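Side-chain contacts in arginine kinase (Cydia pomonella granulosis virus, PDB 6VVG), which binds adenosine monophosphate and is probably an ATP-dependent serine/threonine protein kinase (PK-1) whose activity relies on side-to-side dimerization: residues 156-159 with 160-163; 130-133 with 134-137; 164-167 with 168-171; 96-99 with 100-103; 202-205 with 206-210. One frame throughout, in Å; residues are numbered along the deposited sequence.

Contact 1 of 5, residues 156-159 with 160-163; sequences LFVC and DYGL. With AMP (adenosine monophosphate), chain C.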
loop_
_atom_site.group_PDB
_atom_site.type_symbol
_atom_site.label_atom_id
_atom_site.label_comp_id
_atom_site.label_asym_id
_atom_site.label_seq_id
_atom_site.Cartn_x
_atom_site.Cartn_y
_atom_site.Cartn_z
ATOM N N LEU A 156 -20.645 13.667 0.684
ATOM C CA LEU A 156 -19.291 13.893 0.207
ATOM C C LEU A 156 -18.605 12.558 -0.043
ATOM O O LEU A 156 -18.574 11.693 0.837
ATOM C CB LEU A 156 -18.494 14.712 1.224
ATOM C CG LEU A 156 -17.065 15.096 0.837
ATOM C CD1 LEU A 156 -17.083 16.193 -0.218
ATOM C CD2 LEU A 156 -16.279 15.539 2.061
ATOM N N PHE A 157 -18.060 12.394 -1.246
ATOM C CA PHE A 157 -17.267 11.224 -1.599
ATOM C C PHE A 157 -15.863 11.670 -1.978
ATOM O O PHE A 157 -15.695 12.462 -2.911
ATOM C CB PHE A 157 -17.894 10.443 -2.760
ATOM C CG PHE A 157 -19.317 10.040 -2.526
ATOM C CD1 PHE A 157 -20.349 10.903 -2.838
ATOM C CD2 PHE A 157 -19.625 8.796 -1.997
ATOM C CE1 PHE A 157 -21.665 10.540 -2.625
ATOM C CE2 PHE A 157 -20.942 8.426 -1.780
ATOM C CZ PHE A 157 -21.961 9.300 -2.093
ATOM N N VAL A 158 -14.864 11.159 -1.258
ATOM C CA VAL A 158 -13.468 11.289 -1.663
ATOM C C VAL A 158 -13.197 10.280 -2.771
ATOM O O VAL A 158 -13.581 9.110 -2.661
ATOM C CB VAL A 158 -12.532 11.058 -0.467
ATOM C CG1 VAL A 158 -11.095 11.394 -0.836
ATOM C CG2 VAL A 158 -12.995 11.872 0.735
ATOM N N CYS A 159 -12.530 10.720 -3.837
ATOM C CA CYS A 159 -12.286 9.852 -4.980
ATOM C C CYS A 159 -10.876 10.055 -5.522
ATOM O O CYS A 159 -10.127 10.930 -5.079
ATOM C CB CYS A 159 -13.321 10.089 -6.090
ATOM S SG CYS A 159 -13.013 11.547 -7.129
ATOM N N ASP A 160 -10.529 9.212 -6.497
ATOM C CA ASP A 160 -9.233 9.220 -7.182
ATOM C C ASP A 160 -8.070 9.008 -6.205
ATOM O O ASP A 160 -7.330 9.926 -5.851
ATOM C CB ASP A 160 -9.011 10.500 -7.995
ATOM C CG ASP A 160 -7.896 10.336 -9.025
ATOM O OD1 ASP A 160 -7.147 9.338 -8.926
ATOM O OD2 ASP A 160 -7.765 11.185 -9.929
ATOM N N TYR A 161 -7.959 7.770 -5.740
ATOM C CA TYR A 161 -6.847 7.351 -4.894
ATOM C C TYR A 161 -5.586 6.999 -5.690
ATOM O O TYR A 161 -4.699 6.319 -5.162
ATOM C CB TYR A 161 -7.295 6.171 -4.030
ATOM C CG TYR A 161 -8.751 6.282 -3.600
ATOM C CD1 TYR A 161 -9.273 7.489 -3.149
ATOM C CD2 TYR A 161 -9.604 5.186 -3.660
ATOM C CE1 TYR A 161 -10.597 7.602 -2.768
ATOM C CE2 TYR A 161 -10.925 5.287 -3.274
ATOM C CZ TYR A 161 -11.418 6.499 -2.830
ATOM O OH TYR A 161 -12.733 6.611 -2.451
ATOM N N GLY A 162 -5.467 7.490 -6.926
ATOM C CA GLY A 162 -4.356 7.116 -7.785
ATOM C C GLY A 162 -3.021 7.726 -7.406
ATOM O O GLY A 162 -1.981 7.245 -7.869
ATOM N N LEU A 163 -3.019 8.776 -6.585
ATOM C CA LEU A 163 -1.783 9.384 -6.111
ATOM C C LEU A 163 -1.533 9.107 -4.634
ATOM O O LEU A 163 -0.663 9.746 -4.030
ATOM C CB LEU A 163 -1.804 10.892 -6.363
ATOM C CG LEU A 163 -1.707 11.334 -7.824
ATOM C CD1 LEU A 163 -1.582 12.850 -7.918
ATOM C CD2 LEU A 163 -0.539 10.668 -8.534
HETATM P P AMP C . -11.333 10.530 -11.402
HETATM O O1P AMP C . -10.386 11.702 -11.536
HETATM O O2P AMP C . -12.229 10.792 -10.216
HETATM O O3P AMP C . -10.510 9.264 -11.397
HETATM O "O5'" AMP C . -12.274 10.455 -12.685
HETATM C "C5'" AMP C . -12.482 11.594 -13.507
HETATM C "C4'" AMP C . -13.840 12.212 -13.278
HETATM O "O4'" AMP C . -14.881 11.209 -13.451
HETATM C "C3'" AMP C . -14.104 12.768 -11.887
HETATM O "O3'" AMP C . -13.518 14.042 -11.678
HETATM C "C2'" AMP C . -15.625 12.778 -11.837
HETATM O "O2'" AMP C . -16.148 13.849 -12.608
HETATM C "C1'" AMP C . -15.941 11.461 -12.548
HETATM N N9 AMP C . -16.004 10.344 -11.587
HETATM C C8 AMP C . -14.931 9.685 -11.142
HETATM N N7 AMP C . -15.346 8.754 -10.282
HETATM C C5 AMP C . -16.681 8.842 -10.194
HETATM C C6 AMP C . -17.594 8.125 -9.457
HETATM N N6 AMP C . -17.454 7.027 -8.522
HETATM N N1 AMP C . -18.885 8.407 -9.541
HETATM C C2 AMP C . -19.301 9.406 -10.356
HETATM N N3 AMP C . -18.406 10.115 -11.083
HETATM C C4 AMP C . -17.092 9.828 -10.996
#
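Val158, at the end of the short strand 157-158, and Tyr161 are brought together by a sharp bend of the chain at Asp160, whose phi is positive (59°). The Tyr161 ring is carried back alongside the strand, and its hydroxyl donates to the carbonyl of Val158, with OH 2.6 Å from O. The hydroxyl lies 33° off the plane of that carbonyl, and it also pairs with the backbone N of Ile74, so two backbone groups hold the hydroxyl. Near this bond, CE1 of Tyr161 rests 3.6 Å from CA of Cys159 and 4.3 Å from CG1 of Val158. Asp160 sends its carboxylate the other way. With CG anti to the backbone N (chi1 -163°), OD1 accepts from Gly162 N at 3.2 Å and closes an Asx turn, while OD2 stands 3.1 Å from O1P of AMP. The ion pair of OD1 with Lys49 is long and weak. The Tyr161 ring meets His64 and packs on helix 59-66. Asp-Tyr-Gly here occupies the place of the kinase DFG motif, with the aspartate facing the nucleotide phosphate and the aromatic residue turned toward helix 59-66, consistent with a DFG-in arrangement.

Contact 2 of 5, residues 130-133 with 134-137; sequences NDLH and KNNI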
loop_
_atom_site.group_PDB
_atom_site.type_symbol
_atom_site.label_atom_id
_atom_site.label_comp_id
_atom_site.label_asym_id
_atom_site.label_seq_id
_atom_site.Cartn_x
_atom_site.Cartn_y
_atom_site.Cartn_z
ATOM N N ASN A 130 -9.058 11.288 8.127
ATOM C CA ASN A 130 -8.483 10.712 9.341
ATOM C C ASN A 130 -8.631 9.200 9.348
ATOM O O ASN A 130 -7.688 8.476 9.698
ATOM C CB ASN A 130 -9.137 11.311 10.586
ATOM C CG ASN A 130 -8.424 10.910 11.868
ATOM O OD1 ASN A 130 -7.220 11.119 12.014
ATOM N ND2 ASN A 130 -9.166 10.327 12.801
ATOM N N ASP A 131 -9.814 8.689 8.982
ATOM C CA ASP A 131 -10.019 7.253 8.913
ATOM C C ASP A 131 -9.004 6.595 7.974
ATOM O O ASP A 131 -8.427 5.562 8.297
ATOM C CB ASP A 131 -11.446 6.940 8.465
ATOM C CG ASP A 131 -11.874 5.527 8.812
ATOM O OD1 ASP A 131 -11.218 4.897 9.668
ATOM O OD2 ASP A 131 -12.864 5.040 8.225
ATOM N N LEU A 132 -8.787 7.208 6.807
ATOM C CA LEU A 132 -7.756 6.702 5.903
ATOM C C LEU A 132 -6.387 6.732 6.567
ATOM O O LEU A 132 -5.620 5.767 6.468
ATOM C CB LEU A 132 -7.741 7.532 4.622
ATOM C CG LEU A 132 -6.576 7.334 3.654
ATOM C CD1 LEU A 132 -6.472 5.874 3.263
ATOM C CD2 LEU A 132 -6.748 8.215 2.420
ATOM N N HIS A 133 -6.071 7.825 7.262
ATOM C CA HIS A 133 -4.748 8.002 7.842
ATOM C C HIS A 133 -4.428 6.961 8.906
ATOM O O HIS A 133 -3.249 6.677 9.133
ATOM C CB HIS A 133 -4.642 9.413 8.423
ATOM C CG HIS A 133 -4.651 10.490 7.381
ATOM N ND1 HIS A 133 -4.931 11.808 7.671
ATOM C CD2 HIS A 133 -4.406 10.443 6.050
ATOM C CE1 HIS A 133 -4.855 12.527 6.564
ATOM N NE2 HIS A 133 -4.540 11.722 5.566
ATOM N N LYS A 134 -5.439 6.383 9.559
ATOM C CA LYS A 134 -5.167 5.333 10.534
ATOM C C LYS A 134 -4.400 4.167 9.918
ATOM O O LYS A 134 -3.764 3.398 10.649
ATOM C CB LYS A 134 -6.475 4.825 11.145
ATOM C CG LYS A 134 -7.178 5.794 12.097
ATOM C CD LYS A 134 -8.488 5.180 12.603
ATOM C CE LYS A 134 -9.339 6.185 13.367
ATOM N NZ LYS A 134 -10.763 6.173 12.908
ATOM N N ASN A 135 -4.455 4.014 8.598
ATOM C CA ASN A 135 -3.717 2.979 7.887
ATOM C C ASN A 135 -2.311 3.420 7.500
ATOM O O ASN A 135 -1.602 2.659 6.833
ATOM C CB ASN A 135 -4.485 2.564 6.626
ATOM C CG ASN A 135 -5.904 2.113 6.929
ATOM O OD1 ASN A 135 -6.122 1.026 7.461
ATOM N ND2 ASN A 135 -6.878 2.952 6.591
ATOM N N ASN A 136 -1.894 4.620 7.912
ATOM C CA ASN A 136 -0.612 5.201 7.511
ATOM C C ASN A 136 -0.535 5.357 5.993
ATOM O O ASN A 136 0.496 5.109 5.365
ATOM C CB ASN A 136 0.562 4.383 8.052
ATOM C CG ASN A 136 0.930 4.777 9.477
ATOM O OD1 ASN A 136 0.280 5.633 10.079
ATOM N ND2 ASN A 136 1.972 4.158 10.019
ATOM N N ILE A 137 -1.648 5.783 5.406
ATOM C CA ILE A 137 -1.737 6.130 3.994
ATOM C C ILE A 137 -2.294 7.543 3.902
ATOM O O ILE A 137 -3.194 7.912 4.664
ATOM C CB ILE A 137 -2.635 5.138 3.225
ATOM C CG1 ILE A 137 -2.040 3.729 3.289
ATOM C CG2 ILE A 137 -2.811 5.584 1.786
ATOM C CD1 ILE A 137 -2.918 2.655 2.668
#
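Asn135 grips the carbonyl of Leu132 twice. Its backbone N lies 3.0 Å from Leu132 O and its amide ND2 3.1 Å from the same atom, both reaching it from one face of the carbonyl plane. A chi1 of -56° sets the amide beside the residue's own N, which lets the two donors converge. Next to this pair, Asn136 N donates to His133 O at 2.7 Å, closing a type I turn, and Asn136 leaves it with positive phi (60°). The chain then doubles back so that the carbonyl O of Ile137 comes up to the edge of the His133 imidazole, in its plane and 3.1 Å from CD2, and also receives a CA-H...O contact from His133. The Ile137 side chain crosses that of Leu132 at about a right angle, with CB 3.9 Å from Leu132 CD1. A long salt bridge between Asp131 OD1 and Lys134 NZ is doubtful, since Asp131 has two conformers; its OD2 pairs with Asn70. Further out, Asp195 accepts from His133 NE2 and Trp196 meets the ring edge-to-face. Asn136 ND2 bonds to Val167 O of the second subunit. The whole is the C-terminal turn of helix 115-133, which delivers the chain through strand 137-138 to His139, at the position of the kinase HRD histidine and the start of the catalytic loop.

Contact 3 of 5, residues 164-167 with 168-171; sequences SRIV and GTPS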
loop_
_atom_site.group_PDB
_atom_site.type_symbol
_atom_site.label_atom_id
_atom_site.label_comp_id
_atom_site.label_asym_id
_atom_site.label_seq_id
_atom_site.Cartn_x
_atom_site.Cartn_y
_atom_site.Cartn_z
ATOM N N SER A 164 -2.269 8.166 -4.042
ATOM C CA SER A 164 -2.122 7.853 -2.627
ATOM C C SER A 164 -0.732 7.298 -2.334
ATOM O O SER A 164 -0.115 6.632 -3.172
ATOM C CB SER A 164 -3.186 6.840 -2.197
ATOM O OG SER A 164 -4.484 7.410 -2.231
ATOM N N ARG A 165 -0.246 7.566 -1.123
ATOM C CA ARG A 165 1.106 7.185 -0.751
ATOM C C ARG A 165 1.162 6.676 0.684
ATOM O O ARG A 165 0.308 6.988 1.521
ATOM C CB ARG A 165 2.086 8.363 -0.882
ATOM C CG ARG A 165 2.094 9.057 -2.226
ATOM C CD ARG A 165 2.761 8.196 -3.285
ATOM N NE ARG A 165 2.621 8.806 -4.601
ATOM C CZ ARG A 165 2.562 8.132 -5.744
ATOM N NH1 ARG A 165 2.652 6.809 -5.744
ATOM N NH2 ARG A 165 2.423 8.788 -6.890
ATOM N N ILE A 166 2.213 5.905 0.962
ATOM C CA ILE A 166 2.470 5.395 2.304
ATOM C C ILE A 166 3.195 6.462 3.115
ATOM O O ILE A 166 4.160 7.072 2.640
ATOM C CB ILE A 166 3.296 4.099 2.250
ATOM C CG1 ILE A 166 2.491 2.961 1.620
ATOM C CG2 ILE A 166 3.755 3.708 3.645
ATOM C CD1 ILE A 166 3.279 1.669 1.440
ATOM N N VAL A 167 2.737 6.678 4.350
ATOM C CA VAL A 167 3.358 7.669 5.218
ATOM C C VAL A 167 4.824 7.321 5.426
ATOM O O VAL A 167 5.172 6.169 5.713
ATOM C CB VAL A 167 2.611 7.741 6.558
ATOM C CG1 VAL A 167 3.379 8.593 7.562
ATOM C CG2 VAL A 167 1.201 8.276 6.355
ATOM N N GLY A 168 5.692 8.319 5.276
ATOM C CA GLY A 168 7.100 8.171 5.578
ATOM C C GLY A 168 8.005 7.938 4.386
ATOM O O GLY A 168 9.231 8.008 4.544
ATOM N N THR A 169 7.451 7.674 3.208
ATOM C CA THR A 169 8.261 7.416 2.031
ATOM C C THR A 169 8.702 8.723 1.381
ATOM O O THR A 169 8.077 9.768 1.580
ATOM C CB THR A 169 7.480 6.573 1.031
ATOM O OG1 THR A 169 6.258 7.239 0.684
ATOM C CG2 THR A 169 7.164 5.207 1.627
ATOM N N PRO A 170 9.787 8.693 0.607
ATOM C CA PRO A 170 10.259 9.928 -0.041
ATOM C C PRO A 170 9.215 10.476 -1.005
ATOM O O PRO A 170 8.620 9.736 -1.791
ATOM C CB PRO A 170 11.533 9.490 -0.777
ATOM C CG PRO A 170 11.975 8.214 -0.078
ATOM C CD PRO A 170 10.680 7.545 0.350
ATOM N N SER A 171 9.012 11.785 -0.958
ATOM C CA SER A 171 8.007 12.409 -1.802
ATOM C C SER A 171 8.630 12.938 -3.092
ATOM O O SER A 171 9.837 13.178 -3.182
ATOM C CB SER A 171 7.310 13.550 -1.060
ATOM O OG SER A 171 8.199 14.635 -0.856
#
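Thr169 lays its methyl CG2 against Ile166, 4.1 Å from CB, and sets its hydroxyl on the carbonyl of the same residue. OG1 donates to Ile166 O at 2.9 Å, arriving in the carbonyl plane with a C=O...O angle of 149°. The torsion explains the double use: at chi1 57° OG1 sits between the backbone N and the carbonyl carbon, turned back toward the start of the turn, and CG2, anti to the carbonyl carbon, faces the Ile166 CB. The Thr169 N-H reaches Ile166 O as well, but that bond is weak at 3.4 Å between N and O. The side-chain hydroxyl thus reinforces a type II turn from Ile166 to Thr169 whose own backbone closure is straight but long and weak. Gly168 takes the third place of the turn with phi 100°, a conformation suited to a residue without a side chain. Gly168 and Thr169 also form backbone hydrogen bonds with Tyr190, and Val167 O is bound by Asn136 ND2 of the second subunit. The turn follows directly on strand 165-166, which pairs antiparallel with strand 137-138. Ile166 leans on Leu59 of helix 59-66 and on Asn135 of the second subunit, so that this early part of the activation segment lies between that helix and the dimer partner.

Contact 4 of 5, residues 96-99 with 100-103; sequences DGDL and FDFV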
loop_
_atom_site.group_PDB
_atom_site.type_symbol
_atom_site.label_atom_id
_atom_site.label_comp_id
_atom_site.label_asym_id
_atom_site.label_seq_id
_atom_site.Cartn_x
_atom_site.Cartn_y
_atom_site.Cartn_z
ATOM N N ASP A 96 -22.843 13.066 -9.729
ATOM C CA ASP A 96 -22.483 13.776 -10.948
ATOM C C ASP A 96 -21.688 15.049 -10.685
ATOM O O ASP A 96 -21.099 15.596 -11.624
ATOM C CB ASP A 96 -23.747 14.141 -11.737
ATOM C CG ASP A 96 -24.639 15.123 -10.992
ATOM O OD1 ASP A 96 -25.024 14.816 -9.846
ATOM O OD2 ASP A 96 -24.956 16.201 -11.542
ATOM N N GLY A 97 -21.660 15.540 -9.443
ATOM C CA GLY A 97 -21.073 16.823 -9.131
ATOM C C GLY A 97 -19.860 16.711 -8.220
ATOM O O GLY A 97 -19.531 15.638 -7.700
ATOM N N ASP A 98 -19.191 17.848 -8.037
ATOM C CA ASP A 98 -18.056 17.949 -7.131
ATOM C C ASP A 98 -18.002 19.372 -6.596
ATOM O O ASP A 98 -18.763 20.246 -7.019
ATOM C CB ASP A 98 -16.745 17.561 -7.823
ATOM C CG ASP A 98 -16.472 18.383 -9.067
ATOM O OD1 ASP A 98 -16.483 19.628 -8.983
ATOM O OD2 ASP A 98 -16.237 17.779 -10.133
ATOM N N LEU A 99 -17.082 19.601 -5.658
ATOM C CA LEU A 99 -17.029 20.898 -4.994
ATOM C C LEU A 99 -16.612 22.003 -5.954
ATOM O O LEU A 99 -16.962 23.169 -5.739
ATOM C CB LEU A 99 -16.081 20.835 -3.797
ATOM C CG LEU A 99 -16.498 19.836 -2.714
ATOM C CD1 LEU A 99 -15.574 19.907 -1.502
ATOM C CD2 LEU A 99 -17.949 20.051 -2.278
ATOM N N PHE A 100 -15.882 21.668 -7.021
ATOM C CA PHE A 100 -15.518 22.697 -7.989
ATOM C C PHE A 100 -16.745 23.254 -8.693
ATOM O O PHE A 100 -16.774 24.439 -9.049
ATOM C CB PHE A 100 -14.543 22.150 -9.026
ATOM C CG PHE A 100 -14.140 23.162 -10.066
ATOM C CD1 PHE A 100 -13.231 24.163 -9.760
ATOM C CD2 PHE A 100 -14.671 23.116 -11.346
ATOM C CE1 PHE A 100 -12.852 25.093 -10.710
ATOM C CE2 PHE A 100 -14.294 24.046 -12.302
ATOM C CZ PHE A 100 -13.385 25.036 -11.981
ATOM N N ASP A 101 -17.761 22.416 -8.916
ATOM C CA ASP A 101 -18.983 22.893 -9.555
ATOM C C ASP A 101 -19.619 24.025 -8.760
ATOM O O ASP A 101 -20.312 24.875 -9.331
ATOM C CB ASP A 101 -19.982 21.743 -9.716
ATOM C CG ASP A 101 -19.545 20.723 -10.751
ATOM O OD1 ASP A 101 -18.830 21.102 -11.703
ATOM O OD2 ASP A 101 -19.922 19.539 -10.612
ATOM N N PHE A 102 -19.396 24.056 -7.448
ATOM C CA PHE A 102 -20.033 25.039 -6.583
ATOM C C PHE A 102 -19.246 26.331 -6.456
ATOM O O PHE A 102 -19.732 27.278 -5.829
ATOM C CB PHE A 102 -20.259 24.441 -5.191
ATOM C CG PHE A 102 -21.331 23.394 -5.155
ATOM C CD1 PHE A 102 -21.055 22.090 -5.523
ATOM C CD2 PHE A 102 -22.617 23.717 -4.761
ATOM C CE1 PHE A 102 -22.043 21.123 -5.498
ATOM C CE2 PHE A 102 -23.609 22.756 -4.732
ATOM C CZ PHE A 102 -23.322 21.457 -5.101
ATOM N N VAL A 103 -18.047 26.415 -7.043
ATOM C CA VAL A 103 -17.253 27.619 -6.998
ATOM C C VAL A 103 -16.843 28.123 -8.373
ATOM O O VAL A 103 -16.329 29.240 -8.485
ATOM C CB VAL A 103 -15.991 27.439 -6.117
ATOM C CG1 VAL A 103 -16.365 26.859 -4.761
ATOM C CG2 VAL A 103 -14.971 26.554 -6.824
#
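The turn that follows the nucleotide-binding hinge, where protein kinases begin the helix known as alpha D, is tied by Asp98 and Asp101 through a reciprocal pair of side-chain-to-backbone hydrogen bonds, resembling a capping box. Asp98 OD1 accepts from Asp101 N at 3.1 Å, nearly along its C-O axis, and Asp101 OD2 accepts in return from Asp98 N at 3.2 Å, met from above the carboxylate plane. For Asp98 the first bond depends on chi1 of 56°, which folds the carboxylate over the following turn. The same OD1 has a weak second bond from Phe100 N, 2.9 Å away. Phe102 brings its ring edge to the Asp98 carbonyl, with CD1 3.3 Å from O in the plane of the ring. Tyr149 meets that ring edge-to-face. Residues 100-102 have helical backbone angles without a regular bonding pattern, and the side-chain bonds supplement backbone ones such as Phe102 N to Leu99 O. The two side chains cross at about a right angle, yet their carboxylate planes are only 24° apart, and Asp98 OD1 lies 3.8 Å from Asp101 OD2. Such proximity of like charges would be unfavourable alone; the backbone N-H donors, and Lys104 in a salt bridge with Asp101 OD1, probably offset it.

Contact 5 of 5, residues 202-205 with 206-210; sequences VAYE and ILSTE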
loop_
_atom_site.group_PDB
_atom_site.type_symbol
_atom_site.label_atom_id
_atom_site.label_comp_id
_atom_site.label_asym_id
_atom_site.label_seq_id
_atom_site.Cartn_x
_atom_site.Cartn_y
_atom_site.Cartn_z
ATOM N N VAL A 202 -9.061 23.619 0.137
ATOM C CA VAL A 202 -10.447 23.312 -0.204
ATOM C C VAL A 202 -11.400 24.124 0.664
ATOM O O VAL A 202 -12.392 24.674 0.171
ATOM C CB VAL A 202 -10.709 21.800 -0.064
ATOM C CG1 VAL A 202 -12.187 21.495 -0.244
ATOM C CG2 VAL A 202 -9.865 21.022 -1.060
ATOM N N ALA A 203 -11.120 24.207 1.967
ATOM C CA ALA A 203 -12.001 24.943 2.869
ATOM C C ALA A 203 -12.054 26.416 2.489
ATOM O O ALA A 203 -13.131 27.023 2.443
ATOM C CB ALA A 203 -11.530 24.766 4.315
ATOM N N TYR A 204 -10.895 27.009 2.206
ATOM C CA TYR A 204 -10.882 28.399 1.767
ATOM C C TYR A 204 -11.686 28.573 0.485
ATOM O O TYR A 204 -12.407 29.564 0.321
ATOM C CB TYR A 204 -9.448 28.882 1.559
ATOM C CG TYR A 204 -9.347 30.387 1.445
ATOM C CD1 TYR A 204 -9.700 31.045 0.268
ATOM C CD2 TYR A 204 -8.922 31.154 2.518
ATOM C CE1 TYR A 204 -9.624 32.423 0.170
ATOM C CE2 TYR A 204 -8.836 32.530 2.425
ATOM C CZ TYR A 204 -9.188 33.157 1.252
ATOM O OH TYR A 204 -9.102 34.528 1.162
ATOM N N GLU A 205 -11.582 27.611 -0.431
ATOM C CA GLU A 205 -12.220 27.756 -1.734
ATOM C C GLU A 205 -13.735 27.656 -1.623
ATOM O O GLU A 205 -14.460 28.468 -2.209
ATOM C CB GLU A 205 -11.670 26.706 -2.698
ATOM C CG GLU A 205 -10.245 27.004 -3.140
ATOM C CD GLU A 205 -9.677 25.958 -4.073
ATOM O OE1 GLU A 205 -9.743 24.759 -3.730
ATOM O OE2 GLU A 205 -9.161 26.340 -5.145
ATOM N N ILE A 206 -14.244 26.673 -0.877
ATOM C CA ILE A 206 -15.696 26.559 -0.790
ATOM C C ILE A 206 -16.280 27.692 0.044
ATOM O O ILE A 206 -17.397 28.153 -0.221
ATOM C CB ILE A 206 -16.137 25.189 -0.244
ATOM C CG1 ILE A 206 -15.525 24.901 1.125
ATOM C CG2 ILE A 206 -15.793 24.091 -1.238
ATOM C CD1 ILE A 206 -16.066 23.622 1.756
ATOM N N LEU A 207 -15.553 28.160 1.061
ATOM C CA LEU A 207 -16.073 29.240 1.893
ATOM C C LEU A 207 -16.092 30.561 1.135
ATOM O O LEU A 207 -17.061 31.325 1.232
ATOM C CB LEU A 207 -15.239 29.374 3.167
ATOM C CG LEU A 207 -15.515 28.356 4.273
ATOM C CD1 LEU A 207 -14.409 28.391 5.323
ATOM C CD2 LEU A 207 -16.871 28.607 4.909
ATOM N N SER A 208 -15.039 30.843 0.368
ATOM C CA SER A 208 -14.894 32.124 -0.311
ATOM C C SER A 208 -15.228 32.074 -1.793
ATOM O O SER A 208 -15.508 33.122 -2.384
ATOM C CB SER A 208 -13.459 32.644 -0.155
ATOM O OG SER A 208 -12.570 31.930 -1.002
ATOM N N THR A 209 -15.220 30.888 -2.398
ATOM C CA THR A 209 -15.312 30.677 -3.840
ATOM C C THR A 209 -14.086 31.204 -4.576
ATOM O O THR A 209 -14.117 31.328 -5.808
ATOM C CB THR A 209 -16.575 31.303 -4.451
ATOM O OG1 THR A 209 -16.415 32.723 -4.579
ATOM C CG2 THR A 209 -17.794 31.003 -3.594
ATOM N N GLU A 210 -13.012 31.531 -3.858
ATOM C CA GLU A 210 -11.767 31.982 -4.462
ATOM C C GLU A 210 -10.608 31.141 -3.937
ATOM O O GLU A 210 -10.673 30.561 -2.852
ATOM C CB GLU A 210 -11.505 33.467 -4.172
ATOM C CG GLU A 210 -12.549 34.417 -4.735
ATOM C CD GLU A 210 -12.375 34.665 -6.223
ATOM O OE1 GLU A 210 -11.454 34.073 -6.825
ATOM O OE2 GLU A 210 -13.161 35.451 -6.791
#
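With chi1 of 75°, Ser208 turns its OG back over the helix end onto the carbonyl of Tyr204, while Tyr204, CG anti to its N (chi1 -166°), swings its ring alongside the same hydroxyl. OG donates to Tyr204 O at 2.7 Å. Ser208 N donates to that oxygen too, at 2.9 Å, and the two donors come from opposite faces of the carbonyl plane. The hydroxyl in turn accepts from Glu210 N, 2.9 Å from OG, which makes an ST turn. The tyrosine ring passes close by, its CE1 3.2 Å from Ser208 OG, and the Glu210 carbonyl O meets the ring edge in plane, 3.3 Å from CD1. That carbonyl also takes a CA-H...O contact from Glu205, CA to O 3.4 Å. Outside, Tyr204 OH bonds to Pro240 O, and Ala203, Ile206 and Leu207 pack on helix 115-133. Regular helix bonds, such as Ile206 N to Val202 O at 2.9 Å, hold up to Ser208, and Thr209 then departs with positive phi. One serine hydroxyl, acting as donor and acceptor at once, thus gives a second partner to a carbonyl in the last turn of helix 192-208 and binds the first N-H beyond Thr209, linking the helix end to the exit chain.

Along the chain the order is contact 4, contact 2, contact 1, contact 3, contact 5. Contact 1, centred about 4 Å from the centre of the chain, lies by the nucleotide, with contacts 2 and 4 each about 14 Å from it between centres, on opposite sides of the chain's centre. Contact 1 runs straight into contact 3, carrying the activation segment on from its Asp-Tyr-Gly start. Contacts 2 and 3 meet where strands 137-138 and 165-166 pair, and both touch the second subunit. Contacts 4 and 5 pack together through Leu99 and Val103 against helix 192-208. The nucleotide site thus sits between a dimer-facing pair and a pair away from the interface.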